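Local coordinates for iron-regulated ABC transporter siderophore-binding protein SirA (Staphylococcus aureus subsp. aureus, PDB 3MWF) that binds the iron(III) siderophore staphyloferrin B as the substrate-binding protein of an iron-regulated ABC transporter, probably delivering it for import, at residues Y28-V36 and F55-K63. Sequence-based numbering, arbitrary orientation.
Sequences YQGATDVAV and FEYIKNDLK
V36 overlaps three side chains of the 55-63 loop through its two methyls. CG2 lies 3.7 Å from L62 CD2 and also meets I58 CD1, while CG1 reaches the CB of D61 at 3.7 Å. One turn earlier on the helix, T32 presents CG2 to both methyls of L62, its CD1 at 3.8 Å; T32 OG1 instead hydrogen-bonds T26 OG1. The extended I58 chain (chi2 171°) brings CD1 against the helix backbone, 3.8 Å from D33 CA.

The polar link is the short hydrogen bond from Y57 OH to D33 OD2, 2.5 Å, accepted on the anti lone pair; the oxygen lies in the ring plane at its edge, with carboxylate and ring 36° apart. D33 OD1 takes the backbone N of K278, so both carboxylate oxygens are engaged. A water donates to Y57 OH (2.9 Å) and to Q29 O, tying the phenol to the first helical turn. Q29 OE1 approaches F55 CE2 at 3.2 Å, amide and ring planes 78° apart, while its NE2 is bound by E71 OE1 and E47 O.

Q29 packs on W49 and F55 on L273, both pocket residues, and the Q29 side chain is about 7 Å from the bound siderophore: second-shell packing behind the site. The loop joins strands 44-45 and 66-70 of the sheet that includes strand 24-26, and lies between helices 29-37 and 268-273.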
# COMPACT_ATOMS: atom_id res chain seq x y z
N TYR A 28 10.78 -2.66 2.63
CA TYR A 28 9.48 -2.90 2.02
C TYR A 28 9.20 -1.89 0.91
O TYR A 28 9.78 -0.82 0.90
CB TYR A 28 8.36 -2.92 3.08
CG TYR A 28 8.17 -1.70 3.93
CD1 TYR A 28 8.86 -1.57 5.15
CD2 TYR A 28 7.21 -0.73 3.61
CE1 TYR A 28 8.62 -0.48 6.00
CE2 TYR A 28 6.98 0.37 4.43
CZ TYR A 28 7.66 0.47 5.64
OH TYR A 28 7.45 1.53 6.49
N GLN A 29 8.29 -2.25 -0.01
CA GLN A 29 8.08 -1.43 -1.21
C GLN A 29 7.84 0.03 -0.88
O GLN A 29 8.40 0.92 -1.52
CB GLN A 29 6.85 -1.95 -1.96
CG GLN A 29 6.78 -3.49 -2.12
CD GLN A 29 7.91 -4.04 -2.96
OE1 GLN A 29 8.17 -3.54 -4.05
NE2 GLN A 29 8.59 -5.08 -2.45
N GLY A 30 6.97 0.30 0.09
CA GLY A 30 6.57 1.68 0.38
C GLY A 30 7.72 2.50 0.93
O GLY A 30 7.77 3.69 0.70
N ALA A 31 8.61 1.86 1.68
CA ALA A 31 9.78 2.53 2.25
C ALA A 31 10.70 2.95 1.10
O ALA A 31 11.24 4.06 1.10
CB ALA A 31 10.50 1.59 3.22
N THR A 32 10.84 2.08 0.11
CA THR A 32 11.65 2.44 -1.08
C THR A 32 11.09 3.65 -1.80
O THR A 32 11.84 4.59 -2.17
CB THR A 32 11.72 1.25 -2.03
OG1 THR A 32 12.25 0.14 -1.31
CG2 THR A 32 12.68 1.55 -3.20
N ASP A 33 9.78 3.65 -1.95
CA ASP A 33 9.06 4.74 -2.57
C ASP A 33 9.21 6.03 -1.77
O ASP A 33 9.46 7.10 -2.33
CB ASP A 33 7.58 4.36 -2.73
CG ASP A 33 6.75 5.46 -3.41
OD1 ASP A 33 6.50 6.52 -2.76
OD2 ASP A 33 6.33 5.25 -4.58
N VAL A 34 9.05 5.92 -0.46
CA VAL A 34 9.15 7.10 0.40
C VAL A 34 10.58 7.68 0.37
O VAL A 34 10.75 8.90 0.33
CB VAL A 34 8.65 6.77 1.82
CG1 VAL A 34 9.04 7.87 2.85
CG2 VAL A 34 7.13 6.61 1.81
N ALA A 35 11.58 6.80 0.36
CA ALA A 35 12.98 7.28 0.33
C ALA A 35 13.18 8.13 -0.93
O ALA A 35 13.69 9.26 -0.89
CB ALA A 35 13.93 6.10 0.32
N VAL A 36 12.77 7.58 -2.07
CA VAL A 36 12.85 8.32 -3.34
C VAL A 36 12.09 9.66 -3.28
O VAL A 36 12.59 10.72 -3.70
CB VAL A 36 12.40 7.42 -4.51
CG1 VAL A 36 12.16 8.22 -5.81
CG2 VAL A 36 13.41 6.27 -4.75
N PHE A 55 10.06 -1.86 -9.89
CA PHE A 55 8.87 -1.38 -10.59
C PHE A 55 9.24 -0.33 -11.63
O PHE A 55 10.05 0.57 -11.37
CB PHE A 55 7.88 -0.72 -9.62
CG PHE A 55 7.17 -1.68 -8.72
CD1 PHE A 55 6.47 -2.77 -9.23
CD2 PHE A 55 7.15 -1.46 -7.33
CE1 PHE A 55 5.78 -3.66 -8.40
CE2 PHE A 55 6.47 -2.32 -6.49
CZ PHE A 55 5.79 -3.43 -7.00
N GLU A 56 8.61 -0.44 -12.80
CA GLU A 56 8.84 0.51 -13.90
C GLU A 56 8.73 1.98 -13.48
O GLU A 56 9.57 2.81 -13.85
CB GLU A 56 7.86 0.22 -15.05
CG GLU A 56 8.18 0.98 -16.33
CD GLU A 56 9.36 0.36 -17.06
OE1 GLU A 56 10.00 -0.54 -16.48
OE2 GLU A 56 9.65 0.77 -18.20
N TYR A 57 7.73 2.30 -12.67
CA TYR A 57 7.49 3.69 -12.28
C TYR A 57 8.65 4.32 -11.49
O TYR A 57 8.84 5.53 -11.53
CB TYR A 57 6.13 3.86 -11.55
CG TYR A 57 6.22 3.66 -10.04
CD1 TYR A 57 6.13 2.40 -9.49
CD2 TYR A 57 6.46 4.74 -9.20
CE1 TYR A 57 6.25 2.20 -8.09
CE2 TYR A 57 6.58 4.58 -7.82
CZ TYR A 57 6.48 3.29 -7.28
OH TYR A 57 6.60 3.14 -5.92
N ILE A 58 9.46 3.49 -10.83
CA ILE A 58 10.53 3.99 -9.97
C ILE A 58 11.96 3.58 -10.35
O ILE A 58 12.94 4.08 -9.75
CB ILE A 58 10.22 3.56 -8.50
CG1 ILE A 58 10.89 4.49 -7.48
CG2 ILE A 58 10.50 2.06 -8.27
CD1 ILE A 58 10.42 4.21 -6.05
N LYS A 59 12.11 2.70 -11.33
CA LYS A 59 13.42 2.06 -11.54
C LYS A 59 14.50 3.08 -11.95
O LYS A 59 15.66 2.89 -11.58
CB LYS A 59 13.34 0.88 -12.52
CG LYS A 59 13.20 1.29 -13.95
CD LYS A 59 13.06 0.10 -14.89
CE LYS A 59 13.00 0.62 -16.33
NZ LYS A 59 12.45 -0.42 -17.23
N ASN A 60 14.11 4.15 -12.65
CA ASN A 60 15.07 5.18 -13.07
C ASN A 60 15.56 6.03 -11.90
O ASN A 60 16.56 6.75 -12.02
CB ASN A 60 14.51 6.07 -14.21
CG ASN A 60 14.34 5.31 -15.54
OD1 ASN A 60 15.05 4.33 -15.83
ND2 ASN A 60 13.39 5.76 -16.36
N ASP A 61 14.84 5.97 -10.78
CA ASP A 61 15.28 6.60 -9.54
C ASP A 61 16.06 5.62 -8.66
O ASP A 61 16.59 6.02 -7.62
CB ASP A 61 14.08 7.12 -8.75
CG ASP A 61 13.23 8.03 -9.55
OD1 ASP A 61 12.07 7.66 -9.84
OD2 ASP A 61 13.73 9.11 -9.92
N LEU A 62 16.13 4.36 -9.08
CA LEU A 62 16.85 3.32 -8.35
C LEU A 62 18.00 2.72 -9.15
O LEU A 62 18.40 1.58 -8.92
CB LEU A 62 15.91 2.18 -7.94
CG LEU A 62 14.71 2.52 -7.06
CD1 LEU A 62 13.86 1.25 -6.84
CD2 LEU A 62 15.16 3.12 -5.72
N LYS A 63 18.56 3.48 -10.08
CA LYS A 63 19.69 2.93 -10.82
C LYS A 63 20.88 2.81 -9.85
O LYS A 63 21.14 3.71 -9.03
CB LYS A 63 19.98 3.75 -12.08
CG LYS A 63 20.65 5.08 -11.85
CD LYS A 63 20.19 6.14 -12.89
CE LYS A 63 19.88 5.53 -14.26
NZ LYS A 63 18.68 6.20 -14.86
O HOH W 1 7.38 0.82 -4.44